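PDB 6PB3: rhizobiales Sp. Pch2 from Marine metagenome, which is a Trip13-like AAA+ ATPase that probably remodels HORMA domain proteins and so regulates a bacterial cGAS-like enzyme in defence against bacteriophages. Local coordinates for residues 30-42 and 219-233. Numbering follows the deposited sequence.
Sequences VGLDTHKSRLSKM and EIITFDRPNDAQRRA
His-35 slides past Phe-223 in the opposite sense, CD2 3.6 Å above the centre of one phenyl face and the two ring planes inclined by 33°, an oblique pair. With CG beside the backbone N (chi1 -50°), the imidazole of helix 33-42 reaches strand 219-223. There NE2 donates a weak, bent hydrogen bond to Thr-222 O (3.1 Å, 120° at the hydrogen). A histidine suits this place because its CD2 carbon can rest on the phenyl face while the neighbouring NE2 serves a backbone carbonyl. Farther round the ring edge lies the nearly coplanar amide of Gln-230, its NE2 3.3 Å from His-35 CE1.

The other end of the same amide closes a capping box: Gln-230 OE1 accepts from Asn-227 N on a lone pair, and Asn-227 OD1 accepts from Gln-230 N. Side-chain-less Gly-31, at positive phi, lets the loop pass close to Gln-230.

Farther along, the beta-branch of Ile-221 lets one residue set CG2 against His-35 CD2 and press CD1 onto Leu-39, 3.5 Å from Leu-39 N. Glu-219, extended, lays OE1 3.3 Å from CB of Met-42 (selenomethionine in this crystal) and OE2 against the aliphatic part of Arg-38; Arg-38 NE stays 5.0 Å from Glu-219 OE2.

Helix 33-47 thus packs on strand 219-223, outermost in its chain's AAA+ sheet, where Ile-220's backbone bonds to a neighbouring subunit. Both Glu-219 oxygens are buried without a modelled partner, which would tend to raise the pKa, an effect Arg-38 probably offsets in part.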
loop_
_atom_site.group_PDB
_atom_site.type_symbol
_atom_site.label_atom_id
_atom_site.label_comp_id
_atom_site.label_asym_id
_atom_site.label_seq_id
_atom_site.Cartn_x
_atom_site.Cartn_y
_atom_site.Cartn_z
ATOM N N VAL A 30 -18.827 31.026 -4.494
ATOM C CA VAL A 30 -20.208 30.564 -4.496
ATOM C C VAL A 30 -20.263 29.121 -4.042
ATOM O O VAL A 30 -19.325 28.342 -4.243
ATOM C CB VAL A 30 -20.887 30.708 -5.870
ATOM C CG1 VAL A 30 -22.396 30.785 -5.688
ATOM C CG2 VAL A 30 -20.358 31.913 -6.581
ATOM N N GLY A 31 -21.387 28.770 -3.425
ATOM C CA GLY A 31 -21.563 27.469 -2.843
ATOM C C GLY A 31 -20.874 27.271 -1.518
ATOM O O GLY A 31 -20.904 26.154 -0.994
ATOM N N LEU A 32 -20.254 28.310 -0.956
ATOM C CA LEU A 32 -19.575 28.224 0.332
ATOM C C LEU A 32 -20.272 29.032 1.428
ATOM O O LEU A 32 -19.638 29.376 2.433
ATOM C CB LEU A 32 -18.123 28.684 0.186
ATOM C CG LEU A 32 -17.325 27.846 -0.816
ATOM C CD1 LEU A 32 -15.978 28.468 -1.090
ATOM C CD2 LEU A 32 -17.182 26.379 -0.341
ATOM N N ASP A 33 -21.562 29.344 1.255
ATOM C CA ASP A 33 -22.234 30.260 2.177
ATOM C C ASP A 33 -22.172 29.744 3.609
ATOM O O ASP A 33 -21.883 30.504 4.541
ATOM C CB ASP A 33 -23.689 30.479 1.748
ATOM C CG ASP A 33 -23.814 31.355 0.502
ATOM O OD1 ASP A 33 -22.935 32.222 0.279
ATOM O OD2 ASP A 33 -24.802 31.184 -0.252
ATOM N N THR A 34 -22.409 28.449 3.793
ATOM C CA THR A 34 -22.334 27.859 5.121
ATOM C C THR A 34 -20.915 27.927 5.675
ATOM O O THR A 34 -20.718 28.244 6.855
ATOM C CB THR A 34 -22.827 26.415 5.058
ATOM O OG1 THR A 34 -21.882 25.625 4.322
ATOM C CG2 THR A 34 -24.165 26.365 4.323
ATOM N N HIS A 35 -19.911 27.627 4.845
ATOM C CA HIS A 35 -18.531 27.673 5.329
ATOM C C HIS A 35 -18.126 29.090 5.727
ATOM O O HIS A 35 -17.397 29.279 6.712
ATOM C CB HIS A 35 -17.574 27.117 4.269
ATOM C CG HIS A 35 -17.981 25.783 3.722
ATOM N ND1 HIS A 35 -19.072 25.623 2.897
ATOM C CD2 HIS A 35 -17.460 24.543 3.899
ATOM C CE1 HIS A 35 -19.195 24.347 2.573
ATOM N NE2 HIS A 35 -18.230 23.671 3.167
ATOM N N LYS A 36 -18.599 30.093 4.973
ATOM C CA LYS A 36 -18.339 31.503 5.279
ATOM C C LYS A 36 -18.920 31.891 6.621
ATOM O O LYS A 36 -18.244 32.510 7.452
ATOM C CB LYS A 36 -18.962 32.421 4.213
ATOM C CG LYS A 36 -18.387 32.381 2.807
ATOM C CD LYS A 36 -19.190 33.357 1.900
ATOM C CE LYS A 36 -18.748 33.311 0.455
ATOM N NZ LYS A 36 -19.696 34.046 -0.462
ATOM N N SER A 37 -20.203 31.580 6.818
ATOM C CA SER A 37 -20.896 31.908 8.061
ATOM C C SER A 37 -20.221 31.264 9.269
ATOM O O SER A 37 -19.987 31.922 10.289
ATOM C CB SER A 37 -22.355 31.458 7.963
ATOM O OG SER A 37 -22.974 31.416 9.234
ATOM N N ARG A 38 -19.911 29.968 9.183
ATOM C CA ARG A 38 -19.287 29.301 10.324
ATOM C C ARG A 38 -17.892 29.854 10.590
ATOM O O ARG A 38 -17.541 30.159 11.735
ATOM C CB ARG A 38 -19.223 27.791 10.097
ATOM C CG ARG A 38 -20.566 27.123 10.023
ATOM C CD ARG A 38 -20.400 25.614 9.761
ATOM N NE ARG A 38 -21.692 25.009 9.463
ATOM C CZ ARG A 38 -21.861 23.769 9.016
ATOM N NH1 ARG A 38 -20.820 22.976 8.808
ATOM N NH2 ARG A 38 -23.082 23.321 8.780
ATOM N N LEU A 39 -17.086 30.009 9.540
ATOM C CA LEU A 39 -15.752 30.560 9.739
ATOM C C LEU A 39 -15.839 31.962 10.317
ATOM O O LEU A 39 -15.153 32.280 11.294
ATOM C CB LEU A 39 -14.968 30.544 8.421
ATOM C CG LEU A 39 -13.533 31.070 8.503
ATOM C CD1 LEU A 39 -12.770 30.274 9.578
ATOM C CD2 LEU A 39 -12.774 31.042 7.149
ATOM N N SER A 40 -16.726 32.799 9.765
ATOM C CA SER A 40 -16.810 34.182 10.222
ATOM C C SER A 40 -17.304 34.254 11.663
ATOM O O SER A 40 -16.788 35.034 12.476
ATOM C CB SER A 40 -17.730 34.996 9.283
ATOM O OG SER A 40 -18.255 36.116 9.954
ATOM N N LYS A 41 -18.333 33.480 11.993
ATOM C CA LYS A 41 -18.900 33.594 13.330
ATOM C C LYS A 41 -17.965 33.002 14.389
ATOM O O LYS A 41 -17.875 33.531 15.505
ATOM C CB LYS A 41 -20.275 32.930 13.361
ATOM C CG LYS A 41 -21.358 33.663 12.537
ATOM C CD LYS A 41 -22.593 32.775 12.385
ATOM C CE LYS A 41 -23.825 33.549 11.876
ATOM N NZ LYS A 41 -25.007 32.629 11.854
HETATM N N MSE A 42 -17.264 31.911 14.066
HETATM C CA MSE A 42 -16.349 31.282 15.035
HETATM C C MSE A 42 -15.198 32.226 15.375
HETATM O O MSE A 42 -14.819 32.386 16.545
HETATM C CB MSE A 42 -15.797 29.952 14.498
HETATM C CG MSE A 42 -14.953 29.160 15.503
HETATM SE SE MSE A 42 -15.917 28.661 17.152
HETATM C CE MSE A 42 -15.273 29.946 18.334
ATOM N N GLU A 219 -12.809 24.747 16.042
ATOM C CA GLU A 219 -13.737 24.225 15.059
ATOM C C GLU A 219 -12.953 23.708 13.873
ATOM O O GLU A 219 -11.937 24.289 13.484
ATOM C CB GLU A 219 -14.750 25.293 14.593
ATOM C CG GLU A 219 -15.844 24.710 13.709
ATOM C CD GLU A 219 -16.843 25.729 13.225
ATOM O OE1 GLU A 219 -16.667 26.928 13.485
ATOM O OE2 GLU A 219 -17.815 25.324 12.562
ATOM N N ILE A 220 -13.439 22.607 13.312
ATOM C CA ILE A 220 -12.977 22.074 12.043
ATOM C C ILE A 220 -14.109 22.259 11.043
ATOM O O ILE A 220 -15.243 21.841 11.304
ATOM C CB ILE A 220 -12.588 20.592 12.169
ATOM C CG1 ILE A 220 -11.523 20.398 13.276
ATOM C CG2 ILE A 220 -12.130 20.056 10.804
ATOM C CD1 ILE A 220 -11.174 18.902 13.567
ATOM N N ILE A 221 -13.807 22.875 9.905
ATOM C CA ILE A 221 -14.796 23.167 8.867
ATOM C C ILE A 221 -14.373 22.407 7.630
ATOM O O ILE A 221 -13.253 22.597 7.131
ATOM C CB ILE A 221 -14.903 24.670 8.572
ATOM C CG1 ILE A 221 -15.378 25.438 9.808
ATOM C CG2 ILE A 221 -15.857 24.951 7.355
ATOM C CD1 ILE A 221 -15.259 26.973 9.606
ATOM N N THR A 222 -15.258 21.560 7.121
ATOM C CA THR A 222 -14.859 20.623 6.090
ATOM C C THR A 222 -15.384 21.050 4.725
ATOM O O THR A 222 -16.513 21.540 4.602
ATOM C CB THR A 222 -15.320 19.203 6.434
ATOM O OG1 THR A 222 -16.737 19.186 6.662
ATOM C CG2 THR A 222 -14.600 18.726 7.714
ATOM N N PHE A 223 -14.542 20.850 3.711
ATOM C CA PHE A 223 -14.799 21.162 2.312
ATOM C C PHE A 223 -14.727 19.835 1.567
ATOM O O PHE A 223 -13.667 19.405 1.101
ATOM C CB PHE A 223 -13.787 22.175 1.762
ATOM C CG PHE A 223 -13.784 23.487 2.497
ATOM C CD1 PHE A 223 -13.320 23.566 3.797
ATOM C CD2 PHE A 223 -14.260 24.642 1.891
ATOM C CE1 PHE A 223 -13.338 24.770 4.490
ATOM C CE2 PHE A 223 -14.272 25.854 2.575
ATOM C CZ PHE A 223 -13.804 25.921 3.866
ATOM N N ASP A 224 -15.852 19.171 1.471
ATOM C CA ASP A 224 -15.936 17.983 0.655
ATOM C C ASP A 224 -16.864 18.283 -0.506
ATOM O O ASP A 224 -17.197 19.446 -0.778
ATOM C CB ASP A 224 -16.382 16.773 1.479
ATOM C CG ASP A 224 -17.384 17.131 2.549
ATOM O OD1 ASP A 224 -18.391 17.784 2.216
ATOM O OD2 ASP A 224 -17.169 16.743 3.721
ATOM N N ARG A 225 -17.266 17.230 -1.201
ATOM C CA ARG A 225 -17.930 17.387 -2.483
ATOM C C ARG A 225 -19.268 18.098 -2.290
ATOM O O ARG A 225 -20.027 17.740 -1.383
ATOM C CB ARG A 225 -18.087 16.010 -3.126
ATOM C CG ARG A 225 -16.709 15.368 -3.378
ATOM C CD ARG A 225 -16.706 14.034 -4.126
ATOM N NE ARG A 225 -15.336 13.517 -4.205
ATOM C CZ ARG A 225 -14.641 13.339 -5.327
ATOM N NH1 ARG A 225 -15.185 13.597 -6.510
ATOM N NH2 ARG A 225 -13.397 12.882 -5.268
ATOM N N PRO A 226 -19.570 19.127 -3.078
ATOM C CA PRO A 226 -20.803 19.889 -2.852
ATOM C C PRO A 226 -22.030 19.011 -3.006
ATOM O O PRO A 226 -22.103 18.158 -3.899
ATOM C CB PRO A 226 -20.749 20.979 -3.934
ATOM C CG PRO A 226 -19.834 20.451 -4.958
ATOM C CD PRO A 226 -18.797 19.677 -4.193
ATOM N N ASN A 227 -22.993 19.222 -2.111
ATOM C CA ASN A 227 -24.262 18.521 -2.189
ATOM C C ASN A 227 -25.152 19.217 -3.217
ATOM O O ASN A 227 -24.761 20.209 -3.843
ATOM C CB ASN A 227 -24.918 18.443 -0.810
ATOM C CG ASN A 227 -25.211 19.817 -0.212
ATOM O OD1 ASN A 227 -25.501 20.780 -0.923
ATOM N ND2 ASN A 227 -25.124 19.909 1.104
ATOM N N ASP A 228 -26.369 18.697 -3.394
ATOM C CA ASP A 228 -27.223 19.205 -4.461
ATOM C C ASP A 228 -27.503 20.695 -4.293
ATOM O O ASP A 228 -27.490 21.443 -5.276
ATOM C CB ASP A 228 -28.517 18.400 -4.524
ATOM C CG ASP A 228 -28.268 16.935 -4.872
ATOM O OD1 ASP A 228 -27.301 16.348 -4.333
ATOM O OD2 ASP A 228 -29.042 16.369 -5.673
ATOM N N ALA A 229 -27.720 21.154 -3.055
ATOM C CA ALA A 229 -27.970 22.576 -2.839
ATOM C C ALA A 229 -26.747 23.403 -3.202
ATOM O O ALA A 229 -26.861 24.440 -3.865
ATOM C CB ALA A 229 -28.386 22.838 -1.389
ATOM N N GLN A 230 -25.563 22.951 -2.786
ATOM C CA GLN A 230 -24.345 23.695 -3.101
ATOM C C GLN A 230 -24.059 23.696 -4.597
ATOM O O GLN A 230 -23.622 24.714 -5.148
ATOM C CB GLN A 230 -23.163 23.128 -2.319
ATOM C CG GLN A 230 -23.333 23.347 -0.810
ATOM C CD GLN A 230 -22.385 22.505 0.022
ATOM O OE1 GLN A 230 -22.189 21.318 -0.239
ATOM N NE2 GLN A 230 -21.795 23.119 1.035
ATOM N N ARG A 231 -24.305 22.571 -5.276
ATOM C CA ARG A 231 -24.126 22.553 -6.722
ATOM C C ARG A 231 -25.132 23.471 -7.395
ATOM O O ARG A 231 -24.795 24.179 -8.350
ATOM C CB ARG A 231 -24.240 21.120 -7.261
ATOM C CG ARG A 231 -23.185 20.189 -6.690
ATOM C CD ARG A 231 -22.987 18.968 -7.567
ATOM N NE ARG A 231 -24.245 18.274 -7.812
ATOM C CZ ARG A 231 -24.866 17.541 -6.897
ATOM N NH1 ARG A 231 -24.347 17.420 -5.675
ATOM N NH2 ARG A 231 -26.006 16.936 -7.198
ATOM N N ARG A 232 -26.368 23.484 -6.896
ATOM C CA ARG A 232 -27.378 24.390 -7.429
ATOM C C ARG A 232 -26.942 25.848 -7.304
ATOM O O ARG A 232 -27.107 26.630 -8.244
ATOM C CB ARG A 232 -28.709 24.164 -6.709
ATOM C CG ARG A 232 -29.925 24.675 -7.471
ATOM C CD ARG A 232 -31.207 24.555 -6.652
ATOM N NE ARG A 232 -31.065 23.589 -5.567
ATOM C CZ ARG A 232 -31.461 22.324 -5.633
ATOM N NH1 ARG A 232 -32.035 21.866 -6.732
ATOM N NH2 ARG A 232 -31.293 21.521 -4.597
ATOM N N ALA A 233 -26.368 26.231 -6.158
ATOM C CA ALA A 233 -26.004 27.637 -5.958
ATOM C C ALA A 233 -24.882 28.063 -6.901
ATOM O O ALA A 233 -24.940 29.149 -7.490
ATOM C CB ALA A 233 -25.606 27.897 -4.498
#